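Local coordinates for protein glucose 1-dehydrogenase (Haloferax mediterranei, PDB 2B5W) that catalyses the zinc-dependent oxidation of D-glucose, and of other aldoses such as D-xylose, with NADP(+), its preferred acceptor, or NAD(+), at residues 87-98 against 104-115. The protein carries 1 engineered substitution. Numbering follows the deposited sequence. Where two conformers were deposited one is given.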
# COMPACT_ATOMS: atom_id res chain seq x y z
N VAL A 87 -16.13 6.67 17.50
CA VAL A 87 -16.42 5.32 17.96
C VAL A 87 -15.43 4.78 18.98
O VAL A 87 -15.81 4.07 19.91
CB VAL A 87 -16.51 4.39 16.75
CG1 VAL A 87 -16.85 2.97 17.18
CG2 VAL A 87 -17.60 4.89 15.78
N ARG A 88 -14.13 5.12 18.85
CA ARG A 88 -13.16 4.47 19.71
C ARG A 88 -12.93 5.21 21.00
O ARG A 88 -12.88 6.43 21.06
CB ARG A 88 -11.84 4.27 18.98
CG ARG A 88 -11.89 3.14 18.00
CD ARG A 88 -10.59 2.80 17.30
NE ARG A 88 -10.76 1.63 16.43
CZ ARG A 88 -9.76 0.99 15.85
NH1 ARG A 88 -8.51 1.41 16.03
NH2 ARG A 88 -9.99 -0.10 15.13
N ARG A 89 -12.81 4.41 22.05
CA ARG A 89 -12.54 4.90 23.41
C ARG A 89 -11.42 4.05 24.00
O ARG A 89 -11.20 2.90 23.60
CB ARG A 89 -13.79 4.81 24.27
CG ARG A 89 -14.94 5.65 23.76
CD ARG A 89 -14.78 7.15 23.94
NE ARG A 89 -15.95 7.87 23.47
CZ ARG A 89 -16.16 8.20 22.18
NH1 ARG A 89 -15.28 7.94 21.25
NH2 ARG A 89 -17.26 8.82 21.85
N PRO A 90 -10.72 4.61 24.98
CA PRO A 90 -9.61 3.87 25.60
C PRO A 90 -10.06 2.58 26.25
O PRO A 90 -11.19 2.52 26.78
CB PRO A 90 -9.06 4.86 26.65
CG PRO A 90 -9.73 6.11 26.46
CD PRO A 90 -10.86 5.97 25.52
N PRO A 91 -9.21 1.57 26.21
CA PRO A 91 -9.53 0.26 26.80
C PRO A 91 -9.39 0.31 28.33
O PRO A 91 -9.12 1.37 28.90
CB PRO A 91 -8.48 -0.66 26.18
CG PRO A 91 -7.32 0.20 26.02
CD PRO A 91 -7.85 1.58 25.65
N ALA A 92 -9.54 -0.86 28.95
CA ALA A 92 -9.54 -0.99 30.41
C ALA A 92 -8.20 -0.53 31.03
O ALA A 92 -8.20 0.03 32.11
CB ALA A 92 -9.87 -2.45 30.80
N SER A 93 -7.11 -0.71 30.29
CA SER A 93 -5.77 -0.29 30.70
C SER A 93 -5.55 1.23 30.67
O SER A 93 -4.51 1.72 31.07
CB SER A 93 -4.72 -0.94 29.78
OG SER A 93 -4.97 -0.68 28.40
N GLY A 94 -6.53 1.96 30.17
CA GLY A 94 -6.49 3.40 30.16
C GLY A 94 -5.86 3.88 28.86
O GLY A 94 -5.83 3.16 27.86
N THR A 95 -5.33 5.10 28.91
CA THR A 95 -4.85 5.75 27.71
C THR A 95 -3.56 5.09 27.22
O THR A 95 -2.93 4.26 27.91
CB THR A 95 -4.67 7.25 27.96
OG1 THR A 95 -4.52 7.94 26.70
CG2 THR A 95 -3.35 7.52 28.71
N ASN A 96 -3.23 5.39 25.97
CA ASN A 96 -2.03 4.87 25.34
C ASN A 96 -1.59 5.85 24.24
O ASN A 96 -2.25 6.85 24.03
CB ASN A 96 -2.27 3.43 24.83
CG ASN A 96 -3.39 3.34 23.79
OD1 ASN A 96 -3.44 4.16 22.88
ND2 ASN A 96 -4.22 2.30 23.88
N GLU A 97 -0.48 5.56 23.57
CA GLU A 97 0.08 6.45 22.56
C GLU A 97 -0.92 6.82 21.46
O GLU A 97 -0.87 7.93 20.91
CB GLU A 97 1.32 5.81 21.93
CG GLU A 97 1.06 4.53 21.14
CD GLU A 97 2.28 4.06 20.40
OE1 GLU A 97 2.83 3.04 20.81
OE2 GLU A 97 2.71 4.73 19.42
N TYR A 98 -1.80 5.89 21.12
CA TYR A 98 -2.72 6.14 20.00
C TYR A 98 -3.74 7.18 20.39
O TYR A 98 -4.05 8.09 19.62
CB TYR A 98 -3.35 4.84 19.51
CG TYR A 98 -2.29 3.89 19.02
CD1 TYR A 98 -1.82 2.89 19.82
CD2 TYR A 98 -1.74 4.05 17.76
CE1 TYR A 98 -0.84 2.04 19.39
CE2 TYR A 98 -0.75 3.22 17.31
CZ TYR A 98 -0.30 2.21 18.14
OH TYR A 98 0.69 1.34 17.71
N PRO A 104 -6.46 7.32 17.53
CA PRO A 104 -6.92 6.03 18.05
C PRO A 104 -7.44 5.08 16.98
O PRO A 104 -7.55 3.90 17.19
CB PRO A 104 -8.03 6.42 19.03
CG PRO A 104 -8.54 7.66 18.56
CD PRO A 104 -7.33 8.42 17.99
N ASP A 105 -7.74 5.62 15.80
CA ASP A 105 -8.16 4.84 14.68
C ASP A 105 -7.02 3.95 14.15
O ASP A 105 -7.25 3.05 13.37
CB ASP A 105 -8.66 5.78 13.57
CG ASP A 105 -7.58 6.70 13.11
OD1 ASP A 105 -7.24 7.62 13.87
OD2 ASP A 105 -7.03 6.55 12.01
N MET A 106 -5.78 4.21 14.61
CA MET A 106 -4.63 3.38 14.26
C MET A 106 -4.27 2.39 15.39
O MET A 106 -3.31 1.64 15.28
CB MET A 106 -3.39 4.24 13.94
CG MET A 106 -3.66 5.36 12.90
SD MET A 106 -4.15 4.71 11.25
CE MET A 106 -2.69 3.74 10.78
N ALA A 107 -4.98 2.42 16.49
CA ALA A 107 -4.66 1.49 17.59
C ALA A 107 -4.90 0.05 17.12
O ALA A 107 -5.87 -0.23 16.44
CB ALA A 107 -5.52 1.79 18.83
N PRO A 108 -4.06 -0.89 17.55
CA PRO A 108 -4.27 -2.30 17.24
C PRO A 108 -5.22 -3.00 18.19
O PRO A 108 -5.59 -2.42 19.22
CB PRO A 108 -2.87 -2.87 17.42
CG PRO A 108 -2.34 -2.13 18.45
CD PRO A 108 -2.82 -0.69 18.31
N ASP A 109 -5.60 -4.21 17.83
CA ASP A 109 -6.53 -5.01 18.60
C ASP A 109 -6.14 -5.00 20.08
O ASP A 109 -4.97 -5.15 20.41
CB ASP A 109 -6.50 -6.45 18.10
CG ASP A 109 -7.54 -7.32 18.75
OD1 ASP A 109 -8.73 -7.22 18.37
OD2 ASP A 109 -7.26 -8.12 19.65
N GLY A 110 -7.13 -4.87 20.95
CA GLY A 110 -6.85 -4.82 22.39
C GLY A 110 -6.50 -3.46 23.00
O GLY A 110 -6.57 -3.31 24.21
N MET A 111 -6.16 -2.48 22.17
CA MET A 111 -5.74 -1.16 22.63
C MET A 111 -6.82 -0.08 22.42
O MET A 111 -6.53 1.11 22.47
CB MET A 111 -4.43 -0.78 21.94
CG MET A 111 -3.33 -1.82 22.16
SD MET A 111 -1.71 -1.22 21.72
CE MET A 111 -0.66 -2.27 22.73
N TYR A 112 -8.05 -0.54 22.21
CA TYR A 112 -9.20 0.35 22.12
C TYR A 112 -10.42 -0.47 22.42
O TYR A 112 -10.44 -1.70 22.26
CB TYR A 112 -9.37 0.92 20.69
CG TYR A 112 -9.56 -0.14 19.63
CD1 TYR A 112 -10.82 -0.63 19.31
CD2 TYR A 112 -8.46 -0.69 18.97
CE1 TYR A 112 -10.98 -1.61 18.37
CE2 TYR A 112 -8.62 -1.66 18.03
CZ TYR A 112 -9.87 -2.12 17.71
OH TYR A 112 -10.03 -3.11 16.76
N PHE A 113 -11.47 0.24 22.76
CA PHE A 113 -12.84 -0.23 22.64
C PHE A 113 -13.52 0.53 21.49
O PHE A 113 -13.14 1.66 21.18
CB PHE A 113 -13.62 0.09 23.91
CG PHE A 113 -13.18 -0.65 25.15
CD1 PHE A 113 -12.61 -1.92 25.08
CD2 PHE A 113 -13.42 -0.10 26.39
CE1 PHE A 113 -12.25 -2.61 26.24
CE2 PHE A 113 -13.04 -0.80 27.58
CZ PHE A 113 -12.48 -2.04 27.47
N GLU A 114 -14.53 -0.09 20.89
CA GLU A 114 -15.39 0.55 19.89
C GLU A 114 -16.81 0.53 20.43
O GLU A 114 -17.38 -0.52 20.66
CB GLU A 114 -15.32 -0.17 18.53
CG GLU A 114 -14.12 0.29 17.73
CD GLU A 114 -13.86 -0.51 16.46
OE1 GLU A 114 -14.48 -1.57 16.27
OE2 GLU A 114 -13.01 -0.06 15.66
N ARG A 115 -17.37 1.69 20.63
CA ARG A 115 -18.72 1.81 21.18
C ARG A 115 -19.72 1.14 20.23
O ARG A 115 -19.75 1.40 19.03
CB ARG A 115 -19.04 3.29 21.41
CG ARG A 115 -18.26 3.87 22.61
CD ARG A 115 -18.87 5.05 23.34
NE ARG A 115 -20.23 4.77 23.79
CZ ARG A 115 -20.94 5.58 24.55
NH1 ARG A 115 -20.44 6.73 24.99
NH2 ARG A 115 -22.20 5.25 24.84
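The guanidinium of R88 lies flat on the Y112 ring, planes 9° apart, with CZ 3.5 Å from the ring centroid in a cation-pi stack. The edge of the guanidinium meets E114 OE2 and P104 O. P91 CA sits over the centre of the F113 ring, 3.7 Å from its centroid; A107 CA makes a CH-pi contact with one face of Y98, off toward the rim, and E97 CG lies against the opposite face. R88, extended from CG to NE, grips E114 OE2 with NE and NH2 from the same face of the carboxylate, the NE to OE2 salt bridge being 2.9 Å long. NH1 turns to a lone pair of P104 O at 2.9 Å and makes a weak bond to A107 O. With an alanine in its place, E114 would probably lose its charged mate, P104 O one of its donors and Y112 the cation over its face. N96 ND2 reaches M111 O at 3.0 Å; N96, at the N-cap position, accepts a weak capping bond from Y98 N through OD1. R89 and F113 exchange two antiparallel backbone bonds. This small sheet belongs to the GroES-like catalytic domain of zinc alcohol dehydrogenases; E114 binds substrate, and R88 touches N303, another substrate-binding residue.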